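Local coordinates for protein Beta2-bungarotoxin (Bungarus multicinctus, PDB 1BUN) that acts as a presynaptic neurotoxin in which a phospholipase A2 subunit is joined to this Kunitz-type chain, which probably targets neuronal potassium channels, at residues P11-C16 with V33-G38. Sequence-based numbering, arbitrary orientation.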
loop_
_atom_site.group_PDB
_atom_site.type_symbol
_atom_site.label_atom_id
_atom_site.label_comp_id
_atom_site.label_asym_id
_atom_site.label_seq_id
_atom_site.Cartn_x
_atom_site.Cartn_y
_atom_site.Cartn_z
ATOM N N PRO B 11 -6.151 22.986 -11.297
ATOM C CA PRO B 11 -4.760 22.724 -11.636
ATOM C C PRO B 11 -3.988 24.030 -11.754
ATOM O O PRO B 11 -4.464 24.973 -12.385
ATOM C CB PRO B 11 -4.885 22.010 -12.991
ATOM C CG PRO B 11 -6.079 22.647 -13.596
ATOM C CD PRO B 11 -7.021 22.589 -12.423
ATOM N N ASP B 12 -2.787 24.070 -11.189
ATOM C CA ASP B 12 -1.970 25.271 -11.225
ATOM C C ASP B 12 -1.224 25.411 -12.564
ATOM O O ASP B 12 -0.175 24.789 -12.788
ATOM C CB ASP B 12 -1.033 25.275 -9.995
ATOM C CG ASP B 12 -0.089 26.450 -9.961
ATOM O OD1 ASP B 12 -0.025 27.218 -10.939
ATOM O OD2 ASP B 12 0.618 26.613 -8.948
ATOM N N THR B 13 -1.781 26.239 -13.447
ATOM C CA THR B 13 -1.197 26.485 -14.759
ATOM C C THR B 13 -0.195 27.656 -14.824
ATOM O O THR B 13 0.253 27.993 -15.925
ATOM C CB THR B 13 -2.276 26.793 -15.814
ATOM O OG1 THR B 13 -3.133 27.838 -15.333
ATOM C CG2 THR B 13 -3.075 25.583 -16.152
ATOM N N LYS B 14 0.138 28.294 -13.695
ATOM C CA LYS B 14 1.071 29.430 -13.733
ATOM C C LYS B 14 2.419 28.948 -14.194
ATOM O O LYS B 14 2.651 27.737 -14.206
ATOM C CB LYS B 14 1.156 30.141 -12.383
ATOM C CG LYS B 14 -0.174 30.797 -12.013
ATOM C CD LYS B 14 -0.137 31.631 -10.771
ATOM C CE LYS B 14 -1.525 32.270 -10.570
ATOM N NZ LYS B 14 -1.977 33.186 -11.705
ATOM N N ILE B 15 3.275 29.862 -14.645
ATOM C CA ILE B 15 4.596 29.475 -15.148
ATOM C C ILE B 15 5.759 29.756 -14.225
ATOM O O ILE B 15 6.008 30.893 -13.856
ATOM C CB ILE B 15 4.879 30.112 -16.540
ATOM C CG1 ILE B 15 3.676 29.832 -17.452
ATOM C CG2 ILE B 15 6.180 29.530 -17.177
ATOM C CD1 ILE B 15 3.840 30.275 -18.891
ATOM N N CYS B 16 6.463 28.707 -13.825
ATOM C CA CYS B 16 7.627 28.870 -12.974
ATOM C C CYS B 16 8.739 28.037 -13.552
ATOM O O CYS B 16 9.774 27.911 -12.955
ATOM C CB CYS B 16 7.346 28.425 -11.542
ATOM S SG CYS B 16 5.968 29.308 -10.745
ATOM N N VAL B 33 -7.410 14.564 -16.532
ATOM C CA VAL B 33 -7.242 15.003 -17.909
ATOM C C VAL B 33 -5.877 15.634 -18.059
ATOM O O VAL B 33 -5.279 16.028 -17.050
ATOM C CB VAL B 33 -8.380 15.948 -18.373
ATOM C CG1 VAL B 33 -9.670 15.181 -18.498
ATOM C CG2 VAL B 33 -8.575 17.068 -17.403
ATOM N N GLN B 34 -5.347 15.639 -19.284
ATOM C CA GLN B 34 -4.037 16.243 -19.560
ATOM C C GLN B 34 -4.081 17.783 -19.582
ATOM O O GLN B 34 -5.061 18.374 -20.055
ATOM C CB GLN B 34 -3.493 15.735 -20.893
ATOM C CG GLN B 34 -2.034 16.156 -21.192
ATOM C CD GLN B 34 -1.453 15.473 -22.452
ATOM O OE1 GLN B 34 -0.258 15.625 -22.767
ATOM N NE2 GLN B 34 -2.302 14.728 -23.177
ATOM N N PHE B 35 -3.040 18.423 -19.039
ATOM C CA PHE B 35 -2.944 19.887 -19.018
ATOM C C PHE B 35 -1.489 20.356 -19.078
ATOM O O PHE B 35 -0.560 19.544 -18.962
ATOM C CB PHE B 35 -3.677 20.498 -17.813
ATOM C CG PHE B 35 -2.901 20.476 -16.525
ATOM C CD1 PHE B 35 -2.490 19.292 -15.951
ATOM C CD2 PHE B 35 -2.625 21.649 -15.857
ATOM C CE1 PHE B 35 -1.813 19.285 -14.718
ATOM C CE2 PHE B 35 -1.949 21.638 -14.625
ATOM C CZ PHE B 35 -1.548 20.461 -14.063
ATOM N N ARG B 36 -1.287 21.650 -19.339
ATOM C CA ARG B 36 0.057 22.207 -19.423
ATOM C C ARG B 36 0.475 22.616 -18.016
ATOM O O ARG B 36 -0.003 23.620 -17.500
ATOM C CB ARG B 36 0.076 23.422 -20.367
ATOM C CG ARG B 36 -0.213 23.120 -21.847
ATOM C CD ARG B 36 -0.053 24.371 -22.742
ATOM N NE ARG B 36 1.237 24.370 -23.448
ATOM C CZ ARG B 36 2.154 25.338 -23.359
ATOM N NH1 ARG B 36 1.942 26.414 -22.611
ATOM N NH2 ARG B 36 3.337 25.184 -23.929
ATOM N N TYR B 37 1.287 21.795 -17.362
ATOM C CA TYR B 37 1.756 22.090 -15.992
ATOM C C TYR B 37 3.030 22.954 -16.047
ATOM O O TYR B 37 3.998 22.593 -16.737
ATOM C CB TYR B 37 2.053 20.787 -15.227
ATOM C CG TYR B 37 2.532 21.021 -13.816
ATOM C CD1 TYR B 37 1.747 21.738 -12.911
ATOM C CD2 TYR B 37 3.778 20.575 -13.392
ATOM C CE1 TYR B 37 2.188 22.016 -11.632
ATOM C CE2 TYR B 37 4.234 20.845 -12.094
ATOM C CZ TYR B 37 3.427 21.572 -11.234
ATOM O OH TYR B 37 3.862 21.913 -9.981
ATOM N N GLY B 38 3.053 24.049 -15.285
ATOM C CA GLY B 38 4.192 24.943 -15.294
ATOM C C GLY B 38 5.187 24.855 -14.157
ATOM O O GLY B 38 6.075 25.694 -14.069
HETATM O O HOH W 1 2.153 25.615 -12.459
HETATM O O HOH W 2 0.922 26.307 -18.292
#
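Cys16 N donates to Gly38 O at 3.0 Å. The N-H points fairly straight at the oxygen (157°), and the donor N lies 32° out of the carbonyl plane. Lys14 O receives a CA-H...O contact from Gly38 CA, 3.4 Å away. The two backbones meet closely here, where Gly38 is buried. Further along, a water donates to both Thr13 O and Arg36 O, each 3.0 Å from it, and bridges the segments. Asp12 shapes the loop from within. Its OD1 accepts from Lys14 N at 3.0 Å, forming an Asx turn, and its OD2 accepts a hydrogen bond from Gly42 N. Asp12 O lies 3.6 Å from Tyr37 CD1, oblique to the ring. At the far end, Pro11 CB lies over one face of the Phe35 ring, 3.4 Å from CE2. Thr13 CG2 reaches that ring's edge in plane, 4.0 Å from Phe35 CD2. With chi1 at 81°, Phe35 leans back over its own backbone, one ring face toward Pro11. The Cys16-Cys40 disulfide ties segment 11-16 to the loop after the strand. In Kunitz inhibitors the matching segment begins the protease-binding loop. It packs along the end of strand 31-37, whose antiparallel partner is strand 20-26; Tyr24 there meets Phe35 edge-to-face.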